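Local coordinates for protein hydrazine synthase subunit beta (Candidatus Kuenenia stuttgartiensis, PDB 5C2V) that forms part of the hydrazine synthase complex, which condenses nitric oxide with ammonium, and may modulate passage of the hydroxylamine intermediate between the two active sites, at residues 242-247 with 284-289. Residues are numbered along the deposited sequence; the frame is centred on the assembly and turned at random.
With BET (trimethyl glycine), chain R.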
ATOM      1  N   ALA B 242      16.386 -31.202 -11.599  1.00 35.71           N
ATOM      2  CA  ALA B 242      15.630 -29.962 -11.712  1.00 45.03           C
ATOM      3  C   ALA B 242      14.716 -29.967 -12.925  1.00 44.88           C
ATOM      4  O   ALA B 242      15.176 -29.888 -14.060  1.00 41.04           O
ATOM      5  CB  ALA B 242      16.579 -28.772 -11.773  1.00 47.74           C
ATOM      6  N   ARG B 243      13.415 -30.038 -12.672  1.00 51.56           N
ATOM      7  CA  ARG B 243      12.425 -29.985 -13.737  1.00 45.64           C
ATOM      8  C   ARG B 243      12.026 -28.536 -13.984  1.00 46.79           C
ATOM      9  O   ARG B 243      11.487 -27.875 -13.098  1.00 42.57           O
ATOM     10  CB  ARG B 243      11.204 -30.834 -13.377  1.00 42.91           C
ATOM     11  CG  ARG B 243      11.527 -32.302 -13.133  1.00 46.51           C
ATOM     12  CD  ARG B 243      10.394 -33.015 -12.410  1.00 47.22           C
ATOM     13  NE  ARG B 243      10.337 -32.657 -10.994  1.00 49.22           N
ATOM     14  CZ  ARG B 243       9.344 -32.994 -10.177  1.00 53.05           C
ATOM     15  NH1 ARG B 243       8.315 -33.696 -10.631  1.00 41.72           N
ATOM     16  NH2 ARG B 243       9.379 -32.625  -8.903  1.00 38.12           N
ATOM     17  N   LEU B 244      12.300 -28.041 -15.187  1.00 34.55           N
ATOM     18  CA  LEU B 244      12.068 -26.635 -15.492  1.00 51.62           C
ATOM     19  C   LEU B 244      11.096 -26.462 -16.656  1.00 39.20           C
ATOM     20  O   LEU B 244      11.100 -27.256 -17.593  1.00 55.89           O
ATOM     21  CB  LEU B 244      13.398 -25.940 -15.802  1.00 56.18           C
ATOM     22  CG  LEU B 244      14.404 -25.894 -14.650  1.00 53.71           C
ATOM     23  CD1 LEU B 244      15.678 -25.178 -15.071  1.00 44.93           C
ATOM     24  CD2 LEU B 244      13.791 -25.228 -13.425  1.00 40.84           C
ATOM     25  N   PRO B 245      10.260 -25.413 -16.596  1.00 51.85           N
ATOM     26  CA  PRO B 245       9.239 -25.159 -17.618  1.00 48.90           C
ATOM     27  C   PRO B 245       9.827 -24.667 -18.935  1.00 44.53           C
ATOM     28  O   PRO B 245      10.833 -23.962 -18.916  1.00 60.46           O
ATOM     29  CB  PRO B 245       8.373 -24.074 -16.974  1.00 48.59           C
ATOM     30  CG  PRO B 245       9.316 -23.341 -16.083  1.00 33.07           C
ATOM     31  CD  PRO B 245      10.235 -24.394 -15.531  1.00 43.41           C
ATOM     32  N   LEU B 246       9.264 -25.106 -20.057  1.00 57.49           N
ATOM     33  CA  LEU B 246       9.526 -24.478 -21.351  1.00 34.61           C
ATOM     34  C   LEU B 246       8.429 -23.508 -21.805  1.00 42.36           C
ATOM     35  O   LEU B 246       8.552 -22.879 -22.855  1.00 38.24           O
ATOM     36  CB  LEU B 246       9.736 -25.547 -22.423  1.00 43.36           C
ATOM     37  CG  LEU B 246      11.050 -26.319 -22.307  1.00 61.74           C
ATOM     38  CD1 LEU B 246      11.021 -27.571 -23.167  1.00 61.52           C
ATOM     39  CD2 LEU B 246      12.214 -25.420 -22.697  1.00 37.76           C
ATOM     40  N   ASP B 247       7.364 -23.381 -21.019  1.00 37.26           N
ATOM     41  CA  ASP B 247       6.154 -22.710 -21.495  1.00 43.74           C
ATOM     42  C   ASP B 247       5.911 -21.325 -20.901  1.00 49.77           C
ATOM     43  O   ASP B 247       6.248 -21.062 -19.747  1.00 39.15           O
ATOM     44  CB  ASP B 247       4.927 -23.582 -21.211  1.00 50.84           C
ATOM     45  CG  ASP B 247       5.062 -24.985 -21.766  1.00 56.91           C
ATOM     46  OD1 ASP B 247       5.507 -25.134 -22.924  1.00 61.55           O
ATOM     47  OD2 ASP B 247       4.712 -25.943 -21.045  1.00 46.68           O
ATOM     48  N   ASP B 284      23.898 -20.616 -18.614  1.00 64.50           N
ATOM     49  CA  ASP B 284      24.506 -20.107 -17.388  1.00 61.12           C
ATOM     50  C   ASP B 284      23.459 -19.509 -16.451  1.00 57.36           C
ATOM     51  O   ASP B 284      23.649 -19.477 -15.233  1.00 63.72           O
ATOM     52  CB  ASP B 284      25.591 -19.081 -17.711  1.00 70.94           C
ATOM     53  CG  ASP B 284      26.748 -19.685 -18.487  1.00 97.60           C
ATOM     54  OD1 ASP B 284      27.359 -20.647 -17.978  1.00 95.83           O
ATOM     55  OD2 ASP B 284      27.049 -19.204 -19.600  1.00101.84           O
ATOM     56  N   LYS B 285      22.356 -19.039 -17.025  1.00 42.66           N
ATOM     57  CA  LYS B 285      21.223 -18.591 -16.228  1.00 47.62           C
ATOM     58  C   LYS B 285      20.444 -19.795 -15.704  1.00 52.67           C
ATOM     59  O   LYS B 285      19.951 -19.783 -14.575  1.00 51.46           O
ATOM     60  CB  LYS B 285      20.308 -17.670 -17.040  1.00 39.91           C
ATOM     61  CG  LYS B 285      20.913 -16.305 -17.350  1.00 44.33           C
ATOM     62  CD  LYS B 285      19.906 -15.381 -18.024  1.00 45.34           C
ATOM     63  CE  LYS B 285      20.476 -13.981 -18.212  1.00 59.86           C
ATOM     64  NZ  LYS B 285      19.503 -13.046 -18.845  1.00 80.94           N
ATOM     65  N   VAL B 286      20.338 -20.832 -16.530  1.00 49.67           N
ATOM     66  CA  VAL B 286      19.677 -22.072 -16.130  1.00 51.44           C
ATOM     67  C   VAL B 286      20.450 -22.777 -15.019  1.00 41.38           C
ATOM     68  O   VAL B 286      19.903 -23.066 -13.955  1.00 43.96           O
ATOM     69  CB  VAL B 286      19.518 -23.040 -17.320  1.00 66.54           C
ATOM     70  CG1 VAL B 286      19.087 -24.417 -16.834  1.00 44.14           C
ATOM     71  CG2 VAL B 286      18.522 -22.491 -18.326  1.00 40.79           C
ATOM     72  N   LEU B 287      21.726 -23.044 -15.277  1.00 48.11           N
ATOM     73  CA  LEU B 287      22.594 -23.697 -14.305  1.00 54.07           C
ATOM     74  C   LEU B 287      22.796 -22.805 -13.089  1.00 60.17           C
ATOM     75  O   LEU B 287      22.930 -23.297 -11.970  1.00 54.82           O
ATOM     76  CB  LEU B 287      23.943 -24.057 -14.930  1.00 48.26           C
ATOM     77  CG  LEU B 287      23.927 -25.150 -16.002  1.00 62.65           C
ATOM     78  CD1 LEU B 287      25.326 -25.387 -16.554  1.00 72.60           C
ATOM     79  CD2 LEU B 287      23.337 -26.436 -15.450  1.00 55.82           C
ATOM     80  N   GLY B 288      22.817 -21.495 -13.313  1.00 53.86           N
ATOM     81  CA  GLY B 288      22.865 -20.547 -12.216  1.00 49.35           C
ATOM     82  C   GLY B 288      21.646 -20.699 -11.328  1.00 52.50           C
ATOM     83  O   GLY B 288      21.743 -20.639 -10.103  1.00 41.92           O
ATOM     84  N   LEU B 289      20.490 -20.908 -11.955  1.00 58.88           N
ATOM     85  CA  LEU B 289      19.249 -21.128 -11.223  1.00 50.28           C
ATOM     86  C   LEU B 289      19.286 -22.453 -10.468  1.00 48.42           C
ATOM     87  O   LEU B 289      18.780 -22.554  -9.351  1.00 50.23           O
ATOM     88  CB  LEU B 289      18.050 -21.098 -12.173  1.00 43.31           C
ATOM     89  CG  LEU B 289      16.679 -21.336 -11.536  1.00 55.14           C
ATOM     90  CD1 LEU B 289      16.414 -20.321 -10.434  1.00 53.91           C
ATOM     91  CD2 LEU B 289      15.580 -21.297 -12.587  1.00 44.77           C
TER
HETATM   92  N   BET R 403       5.790 -36.080  -5.896  1.00 69.03           N
HETATM   93  CA  BET R 403       5.742 -36.013  -7.419  1.00 56.45           C
HETATM   94  C   BET R 403       6.546 -34.703  -7.937  1.00 52.06           C
HETATM   95  O   BET R 403       5.805 -33.825  -8.446  1.00 59.01           O
HETATM   96  OXT BET R 403       7.787 -34.743  -7.765  1.00 64.20           O
HETATM   97  C1  BET R 403       4.601 -36.858  -5.373  1.00 58.70           C
HETATM   98  C2  BET R 403       5.745 -34.683  -5.276  1.00 53.11           C
HETATM   99  C3  BET R 403       7.027 -36.837  -5.440  1.00 69.94           C
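Leu-244 meets Val-286 and Leu-289 where a beta-propeller blade packs against a helix inserted in the next blade. Strand 241-245 is the last of the four antiparallel strands of its blade and one of its two edge strands, and helix 283-291 follows strand 277-282 of the neighbouring sheet, before that sheet is completed by strand 312-317. The spacing is wide: the closest CA atoms, those of Leu-244 and Val-286, lie 8.9 Å apart, and no hydrogen bond crosses, so methyl groups alone bridge the gap. Leu-244 reaches out with CG anti to its carbonyl carbon (chi1 -63°) and divides its two methyls between the partners. CD1 of Leu-244 touches CG1 of Val-286 at 3.9 Å, the side chains lying alongside one another and running opposite ways. CD2 of Leu-244 meets CD2 of Leu-289 more loosely, at 4.4 Å. The partners sit three residues apart on the helix, whose i to i+4 bonding is seen in Leu-289 N to Lys-285 O (2.9 Å). Tyr-311 of helix 308-311 touches all three side chains and adds to this largely buried cluster. One residue earlier, Arg-243 leaves the strand in a different direction and binds trimethyl glycine. A bend at chi3 (-75°) turns the guanidinium so that its edge meets the ligand carboxylate, whose carbon lies in its plane. His-187 O also accepts a bond from NH1, while Asp-299 forms a salt bridge with NH2; both would help fix the rotation of the guanidinium. Two nitrogens converge on one carboxylate oxygen: NH2 of Arg-243 reaches OXT of the ligand at 2.9 Å, and NH1 reaches the same OXT weakly at 3.1 Å. The straightest of the three bonds, though weak, runs from NH1 of Arg-243 to the ligand's other oxygen, O, at 3.3 Å and 162°.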